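Local coordinates for protein glycoside Hydrolase (Bacteroides uniformis, PDB 5TA0) that probably cleaves agarose-type galactans as a family 86 glycoside hydrolase, here an engineered variant holding neoagarooctaose in its (alpha/beta)-barrel domain, at residues K443-I448 / R517-N522. Sequence-based numbering, arbitrary orientation.
Sequences KNVYFI and RKVKIN. With GOL (glycerol), chain Y.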
ATOM      1  N   LYS A 443      10.190 -22.624 -15.303  1.00 12.58           N
ATOM      2  CA  LYS A 443      11.407 -23.216 -14.745  1.00 13.39           C
ATOM      3  C   LYS A 443      11.995 -22.421 -13.586  1.00 13.13           C
ATOM      4  O   LYS A 443      12.905 -22.886 -12.901  1.00 13.91           O
ATOM      5  CB  LYS A 443      12.477 -23.335 -15.853  1.00 15.70           C
ATOM      6  CG  LYS A 443      11.983 -24.067 -17.093  1.00 18.83           C
ATOM      7  CD  LYS A 443      13.064 -24.357 -18.113  1.00 22.02           C
ATOM      8  CE  LYS A 443      12.457 -25.077 -19.309  1.00 25.27           C
ATOM      9  NZ  LYS A 443      13.478 -25.688 -20.206  1.00 28.87           N
ATOM     10  N   ASN A 444      11.493 -21.199 -13.392  1.00 12.81           N
ATOM     11  CA  ASN A 444      12.025 -20.292 -12.381  1.00 13.82           C
ATOM     12  C   ASN A 444      11.127 -20.188 -11.167  1.00 13.20           C
ATOM     13  O   ASN A 444       9.903 -20.106 -11.310  1.00 14.03           O
ATOM     14  CB  ASN A 444      12.207 -18.906 -12.966  1.00 15.55           C
ATOM     15  CG  ASN A 444      13.306 -18.865 -13.992  1.00 17.80           C
ATOM     16  OD1 ASN A 444      14.439 -19.230 -13.696  1.00 21.15           O
ATOM     17  ND2 ASN A 444      12.988 -18.432 -15.189  1.00 20.59           N
ATOM     18  N   VAL A 445      11.735 -20.203  -9.990  1.00 11.65           N
ATOM     19  CA  VAL A 445      11.009 -20.024  -8.729  1.00 11.03           C
ATOM     20  C   VAL A 445      11.662 -18.895  -7.956  1.00 11.08           C
ATOM     21  O   VAL A 445      12.875 -18.905  -7.776  1.00 12.32           O
ATOM     22  CB  VAL A 445      11.006 -21.296  -7.868  1.00 11.32           C
ATOM     23  CG1 VAL A 445      10.135 -21.117  -6.624  1.00 11.83           C
ATOM     24  CG2 VAL A 445      10.516 -22.471  -8.692  1.00 11.49           C
ATOM     25  N   TYR A 446      10.857 -17.951  -7.480  1.00 10.11           N
ATOM     26  CA  TYR A 446      11.312 -16.768  -6.740  1.00 10.04           C
ATOM     27  C   TYR A 446      10.822 -16.921  -5.325  1.00  9.51           C
ATOM     28  O   TYR A 446       9.615 -17.002  -5.085  1.00 10.53           O
ATOM     29  CB  TYR A 446      10.771 -15.471  -7.378  1.00 10.10           C
ATOM     30  CG  TYR A 446      11.166 -15.377  -8.810  1.00 10.56           C
ATOM     31  CD1 TYR A 446      12.443 -14.945  -9.156  1.00 11.45           C
ATOM     32  CD2 TYR A 446      10.303 -15.788  -9.821  1.00 11.02           C
ATOM     33  CE1 TYR A 446      12.839 -14.900 -10.470  1.00 11.65           C
ATOM     34  CE2 TYR A 446      10.690 -15.744 -11.157  1.00 11.91           C
ATOM     35  CZ  TYR A 446      11.963 -15.294 -11.461  1.00 12.40           C
ATOM     36  OH  TYR A 446      12.402 -15.268 -12.764  1.00 14.74           O
ATOM     37  N   PHE A 447      11.764 -17.002  -4.382  1.00  9.19           N
ATOM     38  CA  PHE A 447      11.500 -17.193  -2.967  1.00  9.44           C
ATOM     39  C   PHE A 447      11.925 -15.908  -2.255  1.00  9.30           C
ATOM     40  O   PHE A 447      13.120 -15.555  -2.259  1.00  9.47           O
ATOM     41  CB  PHE A 447      12.308 -18.404  -2.496  1.00  9.97           C
ATOM     42  CG  PHE A 447      12.032 -18.881  -1.094  1.00 11.01           C
ATOM     43  CD1 PHE A 447      10.893 -18.563  -0.367  1.00 11.53           C
ATOM     44  CD2 PHE A 447      12.957 -19.766  -0.515  1.00 12.04           C
ATOM     45  CE1 PHE A 447      10.694 -19.076   0.908  1.00 11.90           C
ATOM     46  CE2 PHE A 447      12.735 -20.300   0.731  1.00 12.45           C
ATOM     47  CZ  PHE A 447      11.616 -19.964   1.430  1.00 12.79           C
ATOM     48  N   ILE A 448      10.944 -15.171  -1.729  1.00  8.60           N
ATOM     49  CA  ILE A 448      11.215 -13.841  -1.147  1.00  8.79           C
ATOM     50  C   ILE A 448      11.068 -13.919   0.347  1.00  8.37           C
ATOM     51  O   ILE A 448      10.081 -14.440   0.853  1.00  8.76           O
ATOM     52  CB  ILE A 448      10.257 -12.756  -1.697  1.00  9.14           C
ATOM     53  CG1 ILE A 448      10.201 -12.762  -3.227  1.00  9.49           C
ATOM     54  CG2 ILE A 448      10.653 -11.385  -1.190  1.00  9.08           C
ATOM     55  CD1 ILE A 448       8.955 -13.380  -3.813  1.00 10.09           C
ATOM     56  N   ARG A 517      13.576 -28.270 -16.042  1.00 14.10           N
ATOM     57  CA  ARG A 517      12.257 -28.271 -16.689  1.00 13.58           C
ATOM     58  C   ARG A 517      11.253 -27.522 -15.830  1.00 13.14           C
ATOM     59  O   ARG A 517      11.537 -27.206 -14.666  1.00 13.21           O
ATOM     60  CB  ARG A 517      11.801 -29.700 -16.930  1.00 14.15           C
ATOM     61  CG  ARG A 517      12.661 -30.436 -17.966  1.00 14.88           C
ATOM     62  CD  ARG A 517      12.075 -31.779 -18.325  1.00 16.01           C
ATOM     63  NE  ARG A 517      10.870 -31.648 -19.134  1.00 17.41           N
ATOM     64  CZ  ARG A 517       9.952 -32.606 -19.302  1.00 20.50           C
ATOM     65  NH1 ARG A 517      10.052 -33.779 -18.698  1.00 22.25           N
ATOM     66  NH2 ARG A 517       8.889 -32.358 -20.060  1.00 23.05           N
ATOM     67  N   LYS A 518      10.079 -27.270 -16.394  1.00 13.33           N
ATOM     68  CA  LYS A 518       9.060 -26.501 -15.663  1.00 13.50           C
ATOM     69  C   LYS A 518       8.651 -27.215 -14.375  1.00 13.21           C
ATOM     70  O   LYS A 518       8.516 -28.425 -14.324  1.00 13.25           O
ATOM     71  CB  LYS A 518       7.850 -26.239 -16.545  1.00 15.55           C
ATOM     72  CG  LYS A 518       8.141 -25.287 -17.697  1.00 18.27           C
ATOM     73  CD  LYS A 518       6.868 -24.839 -18.403  1.00 21.86           C
ATOM     74  CE  LYS A 518       7.127 -23.650 -19.316  1.00 25.44           C
ATOM     75  NZ  LYS A 518       5.857 -23.145 -19.916  1.00 28.35           N
ATOM     76  N   VAL A 519       8.468 -26.434 -13.307  1.00 12.69           N
ATOM     77  CA  VAL A 519       8.058 -26.953 -12.018  1.00 13.37           C
ATOM     78  C   VAL A 519       6.588 -27.370 -12.075  1.00 13.82           C
ATOM     79  O   VAL A 519       5.762 -26.603 -12.542  1.00 14.45           O
ATOM     80  CB  VAL A 519       8.272 -25.870 -10.921  1.00 13.81           C
ATOM     81  CG1 VAL A 519       7.635 -26.264  -9.596  1.00 14.79           C
ATOM     82  CG2 VAL A 519       9.762 -25.612 -10.772  1.00 14.41           C
ATOM     83  N   LYS A 520       6.284 -28.550 -11.547  1.00 14.05           N
ATOM     84  CA  LYS A 520       4.931 -29.099 -11.549  1.00 14.61           C
ATOM     85  C   LYS A 520       4.198 -28.671 -10.283  1.00 14.39           C
ATOM     86  O   LYS A 520       4.636 -28.971  -9.178  1.00 16.33           O
ATOM     87  CB  LYS A 520       4.973 -30.632 -11.638  1.00 15.97           C
ATOM     88  N   ILE A 521       3.074 -27.985 -10.466  1.00 14.34           N
ATOM     89  CA  ILE A 521       2.238 -27.549  -9.352  1.00 14.48           C
ATOM     90  C   ILE A 521       1.026 -28.461  -9.370  1.00 14.14           C
ATOM     91  O   ILE A 521       0.251 -28.386 -10.316  1.00 16.27           O
ATOM     92  CB  ILE A 521       1.847 -26.057  -9.477  1.00 14.38           C
ATOM     93  CG1 ILE A 521       3.126 -25.183  -9.498  1.00 14.20           C
ATOM     94  CG2 ILE A 521       0.919 -25.653  -8.330  1.00 15.24           C
ATOM     95  CD1 ILE A 521       2.881 -23.691  -9.658  1.00 13.97           C
ATOM     96  N   ASN A 522       0.893 -29.303  -8.344  1.00 14.15           N
ATOM     97  CA  ASN A 522      -0.111 -30.377  -8.345  1.00 14.90           C
ATOM     98  C   ASN A 522      -1.018 -30.428  -7.125  1.00 15.19           C
ATOM     99  O   ASN A 522      -1.793 -31.369  -6.990  1.00 16.12           O
ATOM    100  CB  ASN A 522       0.592 -31.745  -8.539  1.00 16.24           C
ATOM    101  CG  ASN A 522       1.686 -32.008  -7.523  1.00 18.34           C
ATOM    102  OD1 ASN A 522       1.754 -31.410  -6.446  1.00 18.29           O
ATOM    103  ND2 ASN A 522       2.583 -32.929  -7.878  1.00 22.87           N
TER
HETATM  104  C1  GOL Y 727       9.501 -27.693 -20.402  1.00 31.97           C
HETATM  105  O1  GOL Y 727       9.106 -28.450 -19.261  1.00 31.56           O
HETATM  106  C2  GOL Y 727      10.491 -28.479 -21.256  1.00 33.75           C
HETATM  107  O2  GOL Y 727      11.282 -27.589 -22.051  1.00 36.01           O
HETATM  108  C3  GOL Y 727       9.743 -29.383 -22.218  1.00 31.14           C
HETATM  109  O3  GOL Y 727      10.693 -30.153 -22.965  1.00 31.31           O
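Lys443 lies across the backbone between Arg517 and Lys518, and its side chain can be followed atom by atom. CB stands 4.2 Å from Arg517 O, at the margin of contact. CG does most of the touching: it packs 3.8 Å from Lys518 N, is as near to the Arg517 carbonyl carbon, and touches the CG of Lys518, beyond which the two lysine chains diverge. Past its own CG the Lys443 chain runs extended, chi2 to chi4 all close to 180°, which carries CE to the glycerol, 3.9 Å from its O2. NZ ends the path in a weak hydrogen bond to the same O2, at 3.4 Å, with a second weak one to the backbone oxygen of Asp516.

The glycerol, probably left from the crystallisation liquor, also takes a hydrogen bond from the backbone of 517-522: Lys518 N reaches its O1 over 3.2 Å and nearly straight, at 170°. Its C2 sits at the edge of the Arg517 guanidinium, in the plane of the group. The glycerol thus bridges the two segments, though only weakly on the Lys443 side; they share no direct hydrogen bond. The like-charged groups keep apart, Lys443 NZ lying 6.6 Å from Arg517 NE.

Further in, the contact turns apolar. CG2 of Val445 meets CG2 of Val519 at 3.8 Å, the two side chains crossing at about a right angle. In Val445 CG1 is anti to the backbone N (chi1 -175°), which leaves CG2 beside that N and anti to the carbonyl carbon, facing Val519. Val440 of strand 434-441 touches both valines.

The 219 Å² buried in total describes a modest surface contact. It is loop-against-strand packing at an end of a beta-sandwich domain, where the connection from strand 508-514 to strand 523-538 passes the start of strand 444-451.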